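Local coordinates for protein endoglucanase, family GH5 (Zobellia galactanivorans, PDB 6GL0) that probably hydrolyses the beta-linked glucose backbone of hemicelluloses such as mixed-linked glucan, as a family 5 glycoside hydrolase, at residues V60-H65 with V96-H101; E146-G151 with T194-T199. The protein carries 1 engineered substitution. One frame throughout, in Å; residues are numbered along the deposited sequence.

Interaction 1 (V60-H65 with V96-H101). With GLC (alpha-D-glucopyranose), chain D.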
ATOM      1  N   VAL A  60      12.813  25.743 -18.014  1.00 27.03           N
ATOM      2  CA  VAL A  60      12.907  27.092 -18.584  1.00 26.26           C
ATOM      3  C   VAL A  60      12.744  28.122 -17.511  1.00 24.55           C
ATOM      4  O   VAL A  60      11.779  28.121 -16.767  1.00 28.56           O
ATOM      5  CB  VAL A  60      11.842  27.358 -19.676  1.00 29.32           C
ATOM      6  CG1 VAL A  60      12.013  28.751 -20.290  1.00 30.67           C
ATOM      7  CG2 VAL A  60      11.919  26.307 -20.775  1.00 27.40           C
ATOM      8  N   THR A  61      13.693  29.032 -17.463  1.00 28.58           N
ATOM      9  CA  THR A  61      13.633  30.175 -16.573  1.00 29.90           C
ATOM     10  C   THR A  61      13.163  31.325 -17.463  1.00 30.61           C
ATOM     11  O   THR A  61      13.774  31.614 -18.482  1.00 27.75           O
ATOM     12  CB  THR A  61      14.981  30.479 -15.947  1.00 31.18           C
ATOM     13  OG1 THR A  61      15.250  29.509 -14.942  1.00 33.42           O
ATOM     14  CG2 THR A  61      14.974  31.823 -15.307  1.00 32.64           C
ATOM     15  N   TRP A  62      12.055  31.935 -17.071  1.00 31.57           N
ATOM     16  CA  TRP A  62      11.405  32.966 -17.868  1.00 34.75           C
ATOM     17  C   TRP A  62      11.699  34.421 -17.491  1.00 37.62           C
ATOM     18  O   TRP A  62      11.468  35.305 -18.304  1.00 34.20           O
ATOM     19  CB  TRP A  62       9.896  32.735 -17.874  1.00 30.74           C
ATOM     20  CG  TRP A  62       9.491  31.343 -18.306  1.00 32.12           C
ATOM     21  CD1 TRP A  62       9.412  30.250 -17.524  1.00 35.19           C
ATOM     22  CD2 TRP A  62       9.108  30.922 -19.610  1.00 32.60           C
ATOM     23  NE1 TRP A  62       9.006  29.176 -18.238  1.00 32.90           N
ATOM     24  CE2 TRP A  62       8.819  29.557 -19.533  1.00 33.61           C
ATOM     25  CE3 TRP A  62       9.000  31.562 -20.844  1.00 34.45           C
ATOM     26  CZ2 TRP A  62       8.435  28.821 -20.630  1.00 33.47           C
ATOM     27  CZ3 TRP A  62       8.597  30.837 -21.926  1.00 34.97           C
ATOM     28  CH2 TRP A  62       8.333  29.478 -21.821  1.00 35.04           C
ATOM     29  N   LYS A  63      12.337  34.642 -16.346  1.00 34.47           N
ATOM     30  CA  LYS A  63      12.527  35.975 -15.793  1.00 38.03           C
ATOM     31  C   LYS A  63      13.143  37.005 -16.731  1.00 35.23           C
ATOM     32  O   LYS A  63      12.617  38.070 -16.873  1.00 36.61           O
ATOM     33  CB  LYS A  63      13.395  35.887 -14.539  1.00 43.24           C
ATOM     34  CG  LYS A  63      13.633  37.211 -13.851  1.00 49.68           C
ATOM     35  CD  LYS A  63      14.887  37.188 -13.030  1.00 55.49           C
ATOM     36  CE  LYS A  63      15.107  38.508 -12.317  1.00 60.22           C
ATOM     37  NZ  LYS A  63      15.476  39.572 -13.283  1.00 60.63           N
ATOM     38  N   PHE A  64      14.215  36.661 -17.419  1.00 37.13           N
ATOM     39  CA  PHE A  64      14.904  37.596 -18.308  1.00 36.06           C
ATOM     40  C   PHE A  64      14.195  37.921 -19.609  1.00 34.77           C
ATOM     41  O   PHE A  64      14.682  38.725 -20.379  1.00 31.64           O
ATOM     42  CB  PHE A  64      16.315  37.105 -18.590  1.00 38.95           C
ATOM     43  CG  PHE A  64      17.147  37.026 -17.367  1.00 39.40           C
ATOM     44  CD1 PHE A  64      17.787  38.139 -16.900  1.00 40.98           C
ATOM     45  CD2 PHE A  64      17.238  35.849 -16.661  1.00 40.42           C
ATOM     46  CE1 PHE A  64      18.527  38.082 -15.749  1.00 48.13           C
ATOM     47  CE2 PHE A  64      17.960  35.782 -15.510  1.00 43.77           C
ATOM     48  CZ  PHE A  64      18.617  36.894 -15.049  1.00 47.91           C
ATOM     49  N   HIS A  65      13.107  37.203 -19.902  1.00 32.10           N
ATOM     50  CA  HIS A  65      12.334  37.381 -21.112  1.00 30.83           C
ATOM     51  C   HIS A  65      10.862  37.755 -20.895  1.00 30.30           C
ATOM     52  O   HIS A  65      10.057  37.612 -21.792  1.00 34.43           O
ATOM     53  CB  HIS A  65      12.534  36.181 -22.016  1.00 29.72           C
ATOM     54  CG  HIS A  65      13.971  35.850 -22.198  1.00 31.46           C
ATOM     55  ND1 HIS A  65      14.774  36.504 -23.101  1.00 36.58           N
ATOM     56  CD2 HIS A  65      14.783  35.026 -21.499  1.00 33.48           C
ATOM     57  CE1 HIS A  65      16.010  36.052 -22.986  1.00 37.57           C
ATOM     58  NE2 HIS A  65      16.042  35.155 -22.020  1.00 33.39           N
ATOM     59  N   VAL A  96       7.881  15.478 -23.683  1.00 35.94           N
ATOM     60  CA  VAL A  96       8.628  16.671 -23.305  1.00 37.67           C
ATOM     61  C   VAL A  96       7.876  17.456 -22.275  1.00 32.26           C
ATOM     62  O   VAL A  96       6.688  17.665 -22.400  1.00 30.87           O
ATOM     63  CB  VAL A  96       9.099  17.456 -24.503  1.00 43.18           C
ATOM     64  CG1 VAL A  96       7.941  17.776 -25.372  1.00 50.49           C
ATOM     65  CG2 VAL A  96       9.840  18.696 -24.078  1.00 44.80           C
ATOM     66  N   ILE A  97       8.608  17.831 -21.225  1.00 29.14           N
ATOM     67  CA  ILE A  97       8.075  18.578 -20.119  1.00 30.59           C
ATOM     68  C   ILE A  97       8.650  19.998 -20.173  1.00 29.90           C
ATOM     69  O   ILE A  97       9.843  20.162 -20.163  1.00 32.18           O
ATOM     70  CB  ILE A  97       8.496  17.971 -18.770  1.00 30.90           C
ATOM     71  CG1 ILE A  97       7.926  16.572 -18.615  1.00 33.35           C
ATOM     72  CG2 ILE A  97       8.063  18.899 -17.629  1.00 30.62           C
ATOM     73  CD1 ILE A  97       8.616  15.748 -17.546  1.00 35.40           C
ATOM     74  N   ILE A  98       7.773  20.993 -20.183  1.00 32.94           N
ATOM     75  CA  ILE A  98       8.129  22.405 -20.123  1.00 35.44           C
ATOM     76  C   ILE A  98       7.656  22.962 -18.793  1.00 32.71           C
ATOM     77  O   ILE A  98       6.501  22.766 -18.417  1.00 32.39           O
ATOM     78  CB  ILE A  98       7.447  23.197 -21.262  1.00 33.13           C
ATOM     79  CG1 ILE A  98       8.062  22.749 -22.581  1.00 34.56           C
ATOM     80  CG2 ILE A  98       7.683  24.690 -21.112  1.00 31.40           C
ATOM     81  CD1 ILE A  98       7.379  23.333 -23.809  1.00 38.93           C
ATOM     82  N   ASN A  99       8.536  23.699 -18.121  1.00 30.40           N
ATOM     83  CA  ASN A  99       8.209  24.287 -16.833  1.00 28.46           C
ATOM     84  C   ASN A  99       8.482  25.781 -16.673  1.00 30.63           C
ATOM     85  O   ASN A  99       8.894  26.458 -17.630  1.00 30.19           O
ATOM     86  CB  ASN A  99       8.872  23.458 -15.715  1.00 28.89           C
ATOM     87  CG  ASN A  99      10.321  23.808 -15.456  1.00 30.67           C
ATOM     88  OD1 ASN A  99      10.933  24.671 -16.109  1.00 34.09           O
ATOM     89  ND2 ASN A  99      10.879  23.141 -14.450  1.00 29.87           N
ATOM     90  N   ILE A 100       8.188  26.268 -15.447  1.00 29.75           N
ATOM     91  CA  ILE A 100       8.734  27.501 -14.904  1.00 27.49           C
ATOM     92  C   ILE A 100       9.791  27.091 -13.860  1.00 30.21           C
ATOM     93  O   ILE A 100       9.446  26.398 -12.871  1.00 26.92           O
ATOM     94  CB  ILE A 100       7.642  28.362 -14.263  1.00 29.10           C
ATOM     95  CG1 ILE A 100       6.688  28.893 -15.319  1.00 27.78           C
ATOM     96  CG2 ILE A 100       8.261  29.535 -13.474  1.00 29.18           C
ATOM     97  CD1 ILE A 100       5.604  29.799 -14.759  1.00 27.28           C
ATOM     98  N   HIS A 101      11.049  27.518 -14.088  1.00 28.67           N
ATOM     99  CA  HIS A 101      12.219  27.028 -13.343  1.00 27.66           C
ATOM    100  C   HIS A 101      12.748  28.081 -12.345  1.00 30.50           C
ATOM    101  O   HIS A 101      12.114  28.232 -11.300  1.00 30.95           O
ATOM    102  CB  HIS A 101      13.308  26.471 -14.263  1.00 25.53           C
ATOM    103  CG  HIS A 101      14.142  25.417 -13.623  1.00 28.99           C
ATOM    104  ND1 HIS A 101      13.748  24.092 -13.563  1.00 30.88           N
ATOM    105  CD2 HIS A 101      15.366  25.473 -13.042  1.00 26.91           C
ATOM    106  CE1 HIS A 101      14.684  23.383 -12.951  1.00 29.84           C
ATOM    107  NE2 HIS A 101      15.689  24.190 -12.649  1.00 27.03           N
TER
HETATM  108  C1  GLC D   1      17.156  21.097  -8.548  1.00 30.88           C
HETATM  109  C2  GLC D   1      17.102  22.399  -9.358  1.00 29.17           C
HETATM  110  C3  GLC D   1      18.215  22.497 -10.383  1.00 29.35           C
HETATM  111  C4  GLC D   1      19.538  22.248  -9.691  1.00 27.83           C
HETATM  112  C5  GLC D   1      19.479  20.864  -9.079  1.00 28.45           C
HETATM  113  C6  GLC D   1      20.753  20.436  -8.359  1.00 27.11           C
HETATM  114  O1  GLC D   1      16.706  19.945  -9.272  1.00 28.09           O
HETATM  115  O2  GLC D   1      15.827  22.425 -10.004  1.00 28.71           O
HETATM  116  O3  GLC D   1      18.186  23.779 -10.981  1.00 28.42           O
HETATM  117  O4  GLC D   1      20.600  22.310 -10.624  1.00 26.74           O
HETATM  118  O5  GLC D   1      18.459  20.893  -8.111  1.00 30.55           O
HETATM  119  O6  GLC D   1      21.029  21.359  -7.323  1.00 24.98           O
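W62 NE1 donates a hydrogen bond to the backbone oxygen N99 O at 2.8 Å. The bond is nearly straight (164°), runs almost in the plane of the indole and arrives on a carbonyl lone pair, so it fixes how the ring is turned. At the ring's edge CZ2 of W62 meets CG2 of I98 at 4.2 Å; CD1 of W62 also lies 3.8 Å from CG1 of I100, the two side chains crossing at about a right angle. V60 CG1 covers one face, over its centre and 3.4 Å above its plane. A leucine in place of W62 would probably leave N99 O without its donor and open a gap beneath V60. Helices 76-90 and 114-131 close round the indole through L79 and I128. Two neighbouring strands of the TIM barrel, 55-58 and 95-99, are thus joined just where their chains run out into the loops at the C-terminal end, the end that carries the glycan pocket. Here a side chain takes the role of a backbone acceptor: OD1 of N99 receives N of V60 at 2.9 Å, with the donor tilted from the carbonyl plane. N99 can do this because CG sits between its backbone N and carbonyl carbon (chi1 83°), which brings the amide round toward V60. The amide's other end, ND2 of N99, donates to ND1 of H101 at 3.1 Å, nearly in both flat groups' planes, and also bonds E142. H101 N reaches V60 O in a more bent bond (134°), while T61 OG1, held by D26 and H102, rests beside H101 CB. With its ring steadied from behind by N99, H101 is hydrogen-bonded through NE2 to O3 of the bound glucose at 3.0 Å.

Interaction 2 (E146-G151 with T194-T199). With GLC (alpha-D-glucopyranose), chain D.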
ATOM      1  N   GLU A 146      10.473  24.270  -8.208  1.00 26.87           N
ATOM      2  CA  GLU A 146      10.717  24.092  -6.785  1.00 29.67           C
ATOM      3  C   GLU A 146      10.262  25.360  -6.033  1.00 26.39           C
ATOM      4  O   GLU A 146      11.077  26.049  -5.441  1.00 26.33           O
ATOM      5  CB  GLU A 146      12.200  23.766  -6.558  1.00 28.83           C
ATOM      6  CG  GLU A 146      12.607  22.431  -7.173  1.00 29.83           C
ATOM      7  CD  GLU A 146      14.019  21.986  -6.813  1.00 32.26           C
ATOM      8  OE1 GLU A 146      14.849  22.836  -6.400  1.00 32.58           O
ATOM      9  OE2 GLU A 146      14.302  20.771  -6.930  1.00 31.13           O
ATOM     10  N   PRO A 147       8.970  25.692  -6.114  1.00 28.25           N
ATOM     11  CA  PRO A 147       8.475  26.953  -5.551  1.00 28.72           C
ATOM     12  C   PRO A 147       8.643  27.001  -4.051  1.00 28.02           C
ATOM     13  O   PRO A 147       8.388  26.013  -3.354  1.00 26.85           O
ATOM     14  CB  PRO A 147       7.003  26.990  -5.972  1.00 29.57           C
ATOM     15  CG  PRO A 147       6.632  25.564  -6.086  1.00 31.16           C
ATOM     16  CD  PRO A 147       7.859  24.803  -6.506  1.00 29.83           C
ATOM     17  N   ARG A 148       9.175  28.121  -3.583  1.00 28.37           N
ATOM     18  CA  ARG A 148       9.679  28.262  -2.227  1.00 29.90           C
ATOM     19  C   ARG A 148      10.064  29.703  -1.952  1.00 32.14           C
ATOM     20  O   ARG A 148      10.098  30.547  -2.874  1.00 29.58           O
ATOM     21  CB  ARG A 148      10.895  27.361  -1.966  1.00 30.46           C
ATOM     22  CG  ARG A 148      12.153  27.796  -2.715  1.00 31.87           C
ATOM     23  CD  ARG A 148      13.203  26.718  -2.754  1.00 32.25           C
ATOM     24  NE  ARG A 148      14.440  27.212  -3.340  1.00 35.24           N
ATOM     25  CZ  ARG A 148      14.691  27.343  -4.646  1.00 30.76           C
ATOM     26  NH1 ARG A 148      13.798  27.037  -5.561  1.00 32.29           N
ATOM     27  NH2 ARG A 148      15.869  27.795  -5.025  1.00 30.89           N
ATOM     28  N   HIS A 149      10.348  29.958  -0.681  1.00 33.12           N
ATOM     29  CA  HIS A 149      10.827  31.256  -0.205  1.00 39.63           C
ATOM     30  C   HIS A 149      12.354  31.133  -0.061  1.00 38.07           C
ATOM     31  O   HIS A 149      12.852  30.605   0.933  1.00 35.03           O
ATOM     32  CB  HIS A 149      10.155  31.599   1.165  1.00 43.33           C
ATOM     33  CG  HIS A 149      10.209  33.055   1.543  1.00 47.01           C
ATOM     34  ND1 HIS A 149       9.339  33.621   2.451  1.00 49.91           N
ATOM     35  CD2 HIS A 149      10.999  34.064   1.111  1.00 53.14           C
ATOM     36  CE1 HIS A 149       9.590  34.910   2.562  1.00 53.55           C
ATOM     37  NE2 HIS A 149      10.593  35.207   1.760  1.00 52.25           N
ATOM     38  N   LYS A 150      13.086  31.631  -1.046  1.00 43.30           N
ATOM     39  CA  LYS A 150      14.551  31.625  -1.004  1.00 49.17           C
ATOM     40  C   LYS A 150      15.102  32.405   0.190  1.00 48.65           C
ATOM     41  O   LYS A 150      14.666  33.509   0.444  1.00 45.93           O
ATOM     42  CB  LYS A 150      15.121  32.277  -2.245  1.00 56.30           C
ATOM     43  CG  LYS A 150      14.913  31.525  -3.541  1.00 62.76           C
ATOM     44  CD  LYS A 150      15.720  32.184  -4.669  1.00 68.45           C
ATOM     45  CE  LYS A 150      17.211  32.213  -4.340  1.00 74.41           C
ATOM     46  NZ  LYS A 150      18.073  32.076  -5.534  1.00 80.59           N
ATOM     47  N   GLY A 151      16.070  31.835   0.892  1.00 48.98           N
ATOM     48  CA  GLY A 151      16.757  32.530   1.977  1.00 53.94           C
ATOM     49  C   GLY A 151      16.266  32.176   3.370  1.00 57.48           C
ATOM     50  O   GLY A 151      16.951  32.417   4.343  1.00 64.88           O
ATOM     51  N   THR A 194       4.890  19.721  -4.880  1.00 30.99           N
ATOM     52  CA  THR A 194       4.892  20.112  -3.499  1.00 29.59           C
ATOM     53  C   THR A 194       5.762  21.386  -3.330  1.00 27.89           C
ATOM     54  O   THR A 194       6.475  21.780  -4.250  1.00 29.45           O
ATOM     55  CB  THR A 194       5.457  18.981  -2.593  1.00 30.00           C
ATOM     56  OG1 THR A 194       6.774  18.582  -3.030  1.00 27.03           O
ATOM     57  CG2 THR A 194       4.522  17.781  -2.566  1.00 30.62           C
ATOM     58  N   TYR A 195       5.694  21.998  -2.153  1.00 25.22           N
ATOM     59  CA  TYR A 195       6.608  23.063  -1.794  1.00 27.42           C
ATOM     60  C   TYR A 195       8.054  22.590  -2.016  1.00 27.87           C
ATOM     61  O   TYR A 195       8.466  21.528  -1.537  1.00 24.64           O
ATOM     62  CB  TYR A 195       6.416  23.496  -0.352  1.00 27.67           C
ATOM     63  CG  TYR A 195       7.253  24.699   0.107  1.00 30.65           C
ATOM     64  CD1 TYR A 195       8.564  24.550   0.542  1.00 29.81           C
ATOM     65  CD2 TYR A 195       6.711  25.982   0.103  1.00 35.46           C
ATOM     66  CE1 TYR A 195       9.315  25.648   0.930  1.00 33.65           C
ATOM     67  CE2 TYR A 195       7.455  27.079   0.505  1.00 34.56           C
ATOM     68  CZ  TYR A 195       8.763  26.909   0.932  1.00 33.73           C
ATOM     69  OH  TYR A 195       9.509  28.000   1.346  1.00 33.70           O
ATOM     70  N   ALA A 196       8.782  23.382  -2.792  1.00 27.36           N
ATOM     71  CA  ALA A 196      10.160  23.103  -3.187  1.00 28.53           C
ATOM     72  C   ALA A 196      10.391  21.749  -3.845  1.00 24.67           C
ATOM     73  O   ALA A 196      11.543  21.312  -3.940  1.00 24.64           O
ATOM     74  CB  ALA A 196      11.092  23.274  -1.988  1.00 29.68           C
ATOM     75  N   ALA A 197       9.322  21.113  -4.340  1.00 23.98           N
ATOM     76  CA  ALA A 197       9.331  19.702  -4.775  1.00 23.85           C
ATOM     77  C   ALA A 197       9.889  18.762  -3.691  1.00 24.02           C
ATOM     78  O   ALA A 197      10.449  17.705  -3.980  1.00 24.38           O
ATOM     79  CB  ALA A 197      10.078  19.533  -6.106  1.00 24.64           C
ATOM     80  N   SER A 198       9.646  19.144  -2.448  1.00 24.19           N
ATOM     81  CA  SER A 198      10.132  18.458  -1.265  1.00 28.03           C
ATOM     82  C   SER A 198       9.321  17.202  -1.015  1.00 28.48           C
ATOM     83  O   SER A 198       8.146  17.127  -1.380  1.00 25.45           O
ATOM     84  CB  SER A 198       9.955  19.372  -0.040  1.00 28.84           C
ATOM     85  OG  SER A 198      10.316  18.729   1.155  1.00 29.12           O
ATOM     86  N   THR A 199       9.965  16.224  -0.374  1.00 31.22           N
ATOM     87  CA  THR A 199       9.278  15.018   0.118  1.00 29.85           C
ATOM     88  C   THR A 199       9.197  14.993   1.647  1.00 32.29           C
ATOM     89  O   THR A 199       8.946  13.944   2.223  1.00 32.85           O
ATOM     90  CB  THR A 199       9.974  13.740  -0.363  1.00 29.85           C
ATOM     91  OG1 THR A 199      11.279  13.664   0.208  1.00 25.80           O
ATOM     92  CG2 THR A 199      10.037  13.676  -1.920  1.00 28.71           C
TER
HETATM   93  C1  GLC D   1      17.156  21.097  -8.548  1.00 30.88           C
HETATM   94  C2  GLC D   1      17.102  22.399  -9.358  1.00 29.17           C
HETATM   95  C3  GLC D   1      18.215  22.497 -10.383  1.00 29.35           C
HETATM   96  C4  GLC D   1      19.538  22.248  -9.691  1.00 27.83           C
HETATM   97  C5  GLC D   1      19.479  20.864  -9.079  1.00 28.45           C
HETATM   98  C6  GLC D   1      20.753  20.436  -8.359  1.00 27.11           C
HETATM   99  O1  GLC D   1      16.706  19.945  -9.272  1.00 28.09           O
HETATM  100  O2  GLC D   1      15.827  22.425 -10.004  1.00 28.71           O
HETATM  101  O3  GLC D   1      18.186  23.779 -10.981  1.00 28.42           O
HETATM  102  O4  GLC D   1      20.600  22.310 -10.624  1.00 26.74           O
HETATM  103  O5  GLC D   1      18.459  20.893  -8.111  1.00 30.55           O
HETATM  104  O6  GLC D   1      21.029  21.359  -7.323  1.00 24.98           O
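A196 and Y195 bury the most surface here, and both close on the carbonyl of P147. N of A196 donates to O of P147 at 2.7 Å, while the Y195 ring, swung out with CG opposite its own backbone N (chi1 -175°), places one face under that same oxygen, 3.8 Å above the ring plane and toward the rim. Further along, CZ of Y195 packs against CB of R148 at 3.6 Å. The phenol then ends at the backbone: N of H149 donates to OH of Y195 at 2.9 Å in a nearly straight bond (164°). These bonds pin the chain on both sides of R148. The methyl of A196 touches CB of R148 at 4.1 Å, and O of A196 lies against CG of E146. Two overlapping turns, N of A197 to O of T194 and N of S198 to O of Y195, shape 194-199; A196 and A197, of positive phi, are the second's middle residues. R148 in turn bonds E146 O through NH1, within the guanidinium plane, and makes salt bridges to E104 and E155. E146 reaches into the pocket, its OE2 bonded to H221 and 3.3 Å from C1 of the glucose. P147 and Y195 are backed by V167 of helix 161-180. N145, E146 and P147 form the Asn-Glu-Pro motif characteristic of family 5 hydrolases, set after the fourth strand of the TIM barrel.

Both contacts are buried and sit at the C-terminal end of the same barrel, but they join different elements: interaction 1 sets the loop after the second strand against the end of the third, interaction 2 the loops after the fourth and fifth. Their centres lie 16 Å apart, and their nearest atoms are about 5 Å apart without touching. Interaction 1 still includes regular strand and wedges an indole among aliphatic side chains toward the outer helices. Interaction 2 lies wholly in loop and turn; its side-chain bond comes from a phenol that accepts a backbone N-H, where interaction 1 uses an indole donor and an amide acceptor. They converge on one glucose: H101 meets a sugar hydroxyl, and E146 approaches the anomeric carbon.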